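PDB 4NV1: formyltransferase from Francisella tularensis subsp. tularensis, which belongs to the formyltransferase family of enzymes, joining a Rossmann-like domain to a small C-terminal dimerization domain. Local coordinates for residues N60-D63 with L64-K67; P95-N98 with P99-R102. One frame throughout, in Å; residues are numbered along the deposited sequence.

How the contacts relate
Contact 1 and contact 2 come one after the other along the chain, and both lie in connections next to strands of the seven-stranded mixed sheet. Contact 1, at residues 60-67, belongs to the link from helix 57-60 to strand 70-74. Contact 2, at residues 95-102, follows strand 89-94, a neighbour of 70-74 in the sheet, and leads into the short strand 102-103. Their centres are about 28 Å apart and their nearest atoms about 19 Å, so they do not touch. The first, its centre about 23 Å from that of the chain, is a peripheral, partly buried turn; the second, its centre about 9 Å from it, belongs to the interior, where the chain leaves the parallel part of the sheet.

Contact 1 of 2, residues N60-D63 with L64-K67; sequences NGND and LIGK
Bonds from residue i+3 back to residue i, those of a 3-10 turn, shape the backbone here: Leu-64 N gives to Gly-61 O at 2.8 Å and nearly straight, and Ile-65 N follows to Asn-62 O at 3.0 Å. Both donors stand above the plane of the carbonyl they use, the second one further out of it, as the tight winding of this helix brings about. The side chain of Leu-64 then covers the Gly-61 carbonyl. With CG anti to its own carbonyl carbon (chi1 -70°), the branch turns back along the turn, and CB lies 3.4 Å from Gly-61 O; chi2 is nearly eclipsed (18°), so the exact places of the methyls are less certain. The buried leucine also packs on Ile-55, and Gly-61 is buried with it.

The residues extend helix 57-60 by a 3-10 turn before the chain runs on to strand 70-74 of the central sheet. On another side of the turn Asn-62 and Ile-65 lie alongside each other and point the same way, with Ile-65 CD1 3.7 Å from Asn-62 OD1. Both side chains rest on helix 82-87, sharing Leu-84, and an apolar branch suits Ile-65 there.

Gly-66 has a positive phi (98°), where a side chain would be jammed against the preceding carbonyl oxygen. Past it the exposed Lys-67 turns its chain back, bent at chi3, and lays CD 3.2 Å from Asp-63 O. The opposite charges of Asp-63 and Lys-67 do not meet: OD2 of the aspartate is 6.6 Å from NZ of the lysine.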
ATOM      1  N   ASN A  60      15.356  37.656 -14.112  1.00 61.41           N
ATOM      2  CA  ASN A  60      16.779  38.012 -14.116  1.00 57.24           C
ATOM      3  C   ASN A  60      17.714  36.984 -14.782  1.00 49.57           C
ATOM      4  O   ASN A  60      18.941  37.066 -14.700  1.00 47.98           O
ATOM      5  CB  ASN A  60      17.213  38.149 -12.650  1.00 55.02           C
ATOM      6  CG  ASN A  60      16.490  39.275 -11.931  1.00 62.90           C
ATOM      7  OD1 ASN A  60      16.221  40.309 -12.522  1.00 66.43           O
ATOM      8  ND2 ASN A  60      16.168  39.078 -10.664  1.00 65.51           N
ATOM      9  N   GLY A  61      17.126  35.967 -15.388  1.00 53.39           N
ATOM     10  CA  GLY A  61      17.892  34.857 -15.929  1.00 44.31           C
ATOM     11  C   GLY A  61      18.844  35.461 -16.929  1.00 40.61           C
ATOM     12  O   GLY A  61      20.039  35.156 -16.938  1.00 35.30           O
ATOM     13  N   ASN A  62      18.287  36.370 -17.726  1.00 37.78           N
ATOM     14  CA  ASN A  62      19.007  37.037 -18.803  1.00 38.02           C
ATOM     15  C   ASN A  62      20.236  37.848 -18.369  1.00 39.30           C
ATOM     16  O   ASN A  62      21.160  38.083 -19.167  1.00 36.66           O
ATOM     17  CB  ASN A  62      18.004  37.837 -19.646  1.00 34.97           C
ATOM     18  CG  ASN A  62      17.317  36.972 -20.688  1.00 38.96           C
ATOM     19  OD1 ASN A  62      17.791  35.895 -21.031  1.00 45.40           O
ATOM     20  ND2 ASN A  62      16.200  37.439 -21.223  1.00 42.34           N
ATOM     21  N   ASP A  63      20.282  38.195 -17.086  1.00 40.84           N
ATOM     22  CA  ASP A  63      21.468  38.777 -16.455  1.00 40.41           C
ATOM     23  C   ASP A  63      22.638  37.818 -16.350  1.00 38.97           C
ATOM     24  O   ASP A  63      23.738  38.244 -16.009  1.00 42.37           O
ATOM     25  CB  ASP A  63      21.175  39.211 -15.010  1.00 47.83           C
ATOM     26  CG  ASP A  63      20.101  40.287 -14.878  1.00 53.71           C
ATOM     27  OD1 ASP A  63      19.686  40.931 -15.880  1.00 58.68           O
ATOM     28  OD2 ASP A  63      19.670  40.492 -13.714  1.00 56.97           O
ATOM     29  N   LEU A  64      22.454  36.512 -16.533  1.00 39.09           N
ATOM     30  CA  LEU A  64      23.629  35.639 -16.554  1.00 38.07           C
ATOM     31  C   LEU A  64      24.260  35.665 -17.951  1.00 36.37           C
ATOM     32  O   LEU A  64      25.313  35.055 -18.187  1.00 27.93           O
ATOM     33  CB  LEU A  64      23.278  34.186 -16.258  1.00 43.93           C
ATOM     34  CG  LEU A  64      22.826  33.685 -14.886  1.00 45.27           C
ATOM     35  CD1 LEU A  64      22.353  34.817 -14.014  1.00 45.04           C
ATOM     36  CD2 LEU A  64      21.701  32.685 -15.107  1.00 45.28           C
ATOM     37  N   ILE A  65      23.587  36.287 -18.912  1.00 35.03           N
ATOM     38  CA  ILE A  65      24.206  36.361 -20.230  1.00 42.25           C
ATOM     39  C   ILE A  65      25.487  37.158 -20.021  1.00 40.70           C
ATOM     40  O   ILE A  65      25.506  38.187 -19.320  1.00 47.47           O
ATOM     41  CB  ILE A  65      23.304  36.942 -21.338  1.00 37.64           C
ATOM     42  CG1 ILE A  65      21.955  36.219 -21.366  1.00 36.91           C
ATOM     43  CG2 ILE A  65      23.965  36.793 -22.705  1.00 38.80           C
ATOM     44  CD1 ILE A  65      21.116  36.611 -22.573  1.00 37.99           C
ATOM     45  N   GLY A  66      26.578  36.598 -20.526  1.00 38.37           N
ATOM     46  CA  GLY A  66      27.844  37.315 -20.570  1.00 41.38           C
ATOM     47  C   GLY A  66      28.810  37.008 -19.446  1.00 39.59           C
ATOM     48  O   GLY A  66      29.981  37.320 -19.582  1.00 41.87           O
ATOM     49  N   LYS A  67      28.342  36.346 -18.390  1.00 38.55           N
ATOM     50  CA  LYS A  67      29.171  35.942 -17.256  1.00 31.30           C
ATOM     51  C   LYS A  67      29.577  34.465 -17.278  1.00 36.54           C
ATOM     52  O   LYS A  67      30.501  34.083 -16.573  1.00 31.74           O
ATOM     53  CB  LYS A  67      28.374  36.208 -15.993  1.00 39.08           C
ATOM     54  CG  LYS A  67      27.956  37.668 -15.952  1.00 41.89           C
ATOM     55  CD  LYS A  67      26.761  37.896 -15.054  1.00 50.99           C
ATOM     56  CE  LYS A  67      27.100  38.708 -13.823  1.00 53.19           C
ATOM     57  NZ  LYS A  67      25.951  38.556 -12.890  1.00 62.67           N
TER

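Contact 2 of 2, residues P95-N98 with P99-R102; sequences PGLN and PYNR
A type VIa beta turn, with Asn-98 and cis Pro-99 at its corners, joins Leu-97 to Tyr-100 in the loop that leaves strand 89-94 of the Rossmann-like sheet. The peptide between Asn-98 and Pro-99 is cis, which draws their CA atoms to 2.9 Å and bends the chain sharply; proline suits the place because its ring lowers the cost of the cis form. The bend is closed by Tyr-100 N, which gives its hydrogen to Leu-97 O at 2.9 Å, tilted 18° from the carbonyl plane.

That same oxygen lies at the edge of the Tyr-100 ring, 3.4 Å from CD1. Tyr-100 CG stands anti to the carbonyl carbon (chi1 -47°), and this sets the ring alongside the turn, where Pro-99 CD sits above one face, offset toward the rim. Leu-97 CD2 adds a loose apolar touch to CD1 of Tyr-100 at 4.5 Å.

Two waters fill in the polar side of the bend. One accepts from Leu-97 N and donates to Tyr-100 O at 2.6 Å; the other also donates to Tyr-100 O, and takes a weak bond from Asn-98 ND2. The side chains of Asn-98 and Arg-102 cross at about a right angle, amide and guanidinium planes likewise nearly perpendicular, with Asn-98 ND2 4.0 Å from Arg-102 CG. The guanidinium looks to other partners, NE to Asp-129 O and NH2 to Ile-128 O, which suits a buried arginine.

Thr-120 OG1 of strand 117-123 bonds to Gly-96 O and Asn-98 N, Leu-97 packs on Gln-136 and Glu-138 of strand 133-139, Pro-95 leans on helix 147-170, and Arg-102 opens strand 102-103, which runs parallel to strand 185-186.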
ATOM      1  N   PRO A  95      14.729  13.970 -16.386  1.00 25.04           N
ATOM      2  CA  PRO A  95      14.143  12.693 -16.006  1.00 28.75           C
ATOM      3  C   PRO A  95      13.055  12.170 -16.907  1.00 26.56           C
ATOM      4  O   PRO A  95      12.132  11.535 -16.410  1.00 30.25           O
ATOM      5  CB  PRO A  95      13.584  12.943 -14.587  1.00 26.11           C
ATOM      6  CG  PRO A  95      13.155  14.350 -14.652  1.00 27.81           C
ATOM      7  CD  PRO A  95      14.061  15.066 -15.662  1.00 27.02           C
ATOM      8  N   GLY A  96      13.217  12.252 -18.217  1.00 22.12           N
ATOM      9  CA  GLY A  96      12.447  11.401 -19.142  1.00 19.50           C
ATOM     10  C   GLY A  96      13.160  11.160 -20.477  1.00 21.20           C
ATOM     11  O   GLY A  96      14.252  11.672 -20.679  1.00 18.18           O
ATOM     12  N   LEU A  97      12.613  10.293 -21.325  1.00 22.25           N
ATOM     13  CA  LEU A  97      13.268   9.934 -22.597  1.00 25.13           C
ATOM     14  C   LEU A  97      12.592  10.733 -23.690  1.00 24.09           C
ATOM     15  O   LEU A  97      11.620  10.293 -24.270  1.00 21.65           O
ATOM     16  CB  LEU A  97      13.121   8.445 -22.899  1.00 24.76           C
ATOM     17  CG  LEU A  97      14.098   7.813 -23.900  1.00 28.14           C
ATOM     18  CD1 LEU A  97      15.466   7.507 -23.353  1.00 28.37           C
ATOM     19  CD2 LEU A  97      13.576   6.485 -24.379  1.00 28.67           C
ATOM     20  N   ASN A  98      13.125  11.900 -24.006  1.00 22.00           N
ATOM     21  CA  ASN A  98      12.591  12.686 -25.120  1.00 21.11           C
ATOM     22  C   ASN A  98      12.555  11.885 -26.436  1.00 23.18           C
ATOM     23  O   ASN A  98      13.457  11.109 -26.694  1.00 24.81           O
ATOM     24  CB  ASN A  98      13.495  13.890 -25.358  1.00 25.17           C
ATOM     25  CG  ASN A  98      13.406  14.955 -24.255  1.00 28.14           C
ATOM     26  OD1 ASN A  98      14.050  16.011 -24.345  1.00 32.55           O
ATOM     27  ND2 ASN A  98      12.581  14.709 -23.243  1.00 26.30           N
ATOM     28  N   PRO A  99      11.511  12.052 -27.254  1.00 20.75           N
ATOM     29  CA  PRO A  99      10.498  13.051 -27.059  1.00 22.61           C
ATOM     30  C   PRO A  99       9.228  12.514 -26.382  1.00 22.52           C
ATOM     31  O   PRO A  99       8.177  13.106 -26.588  1.00 22.96           O
ATOM     32  CB  PRO A  99      10.101  13.373 -28.478  1.00 27.71           C
ATOM     33  CG  PRO A  99      10.179  12.025 -29.159  1.00 24.04           C
ATOM     34  CD  PRO A  99      11.455  11.470 -28.604  1.00 23.28           C
ATOM     35  N   TYR A 100       9.290  11.376 -25.692  1.00 23.82           N
ATOM     36  CA  TYR A 100       8.095  10.753 -25.057  1.00 24.08           C
ATOM     37  C   TYR A 100       7.749  11.280 -23.643  1.00 22.42           C
ATOM     38  O   TYR A 100       8.603  11.340 -22.780  1.00 23.74           O
ATOM     39  CB  TYR A 100       8.232   9.246 -25.014  1.00 27.16           C
ATOM     40  CG  TYR A 100       8.691   8.579 -26.310  1.00 25.82           C
ATOM     41  CD1 TYR A 100      10.017   8.223 -26.437  1.00 27.17           C
ATOM     42  CD2 TYR A 100       7.824   8.266 -27.354  1.00 30.16           C
ATOM     43  CE1 TYR A 100      10.494   7.623 -27.574  1.00 29.97           C
ATOM     44  CE2 TYR A 100       8.288   7.646 -28.539  1.00 26.81           C
ATOM     45  CZ  TYR A 100       9.621   7.301 -28.626  1.00 35.41           C
ATOM     46  OH  TYR A 100      10.225   6.712 -29.738  1.00 34.93           O
ATOM     47  N   ASN A 101       6.516  11.718 -23.479  1.00 21.80           N
ATOM     48  CA  ASN A 101       5.914  12.139 -22.192  1.00 27.64           C
ATOM     49  C   ASN A 101       6.695  13.325 -21.688  1.00 26.48           C
ATOM     50  O   ASN A 101       7.265  13.293 -20.616  1.00 26.95           O
ATOM     51  CB  ASN A 101       5.890  10.998 -21.177  1.00 23.83           C
ATOM     52  CG  ASN A 101       4.821   9.988 -21.507  1.00 21.42           C
ATOM     53  OD1 ASN A 101       3.743  10.360 -21.968  1.00 22.48           O
ATOM     54  ND2 ASN A 101       5.101   8.713 -21.257  1.00 20.56           N
ATOM     55  N   ARG A 102       6.882  14.279 -22.592  1.00 27.73           N
ATOM     56  CA  ARG A 102       7.517  15.537 -22.275  1.00 30.90           C
ATOM     57  C   ARG A 102       6.565  16.216 -21.304  1.00 31.09           C
ATOM     58  O   ARG A 102       5.349  15.984 -21.313  1.00 29.14           O
ATOM     59  CB  ARG A 102       7.755  16.384 -23.549  1.00 28.94           C
ATOM     60  CG  ARG A 102       8.844  15.721 -24.385  1.00 33.96           C
ATOM     61  CD  ARG A 102       8.858  16.114 -25.852  1.00 42.31           C
ATOM     62  NE  ARG A 102       8.709  17.550 -25.971  1.00 54.65           N
ATOM     63  CZ  ARG A 102       7.669  18.170 -26.514  1.00 63.90           C
ATOM     64  NH1 ARG A 102       6.685  17.471 -27.071  1.00 63.50           N
ATOM     65  NH2 ARG A 102       7.656  19.502 -26.518  1.00 69.21           N
TER
HETATM   66  O   HOH W   1       9.610   9.393 -21.296  1.00 20.57           O
HETATM   67  O   HOH W   2      10.606  13.351 -22.025  1.00 26.21           O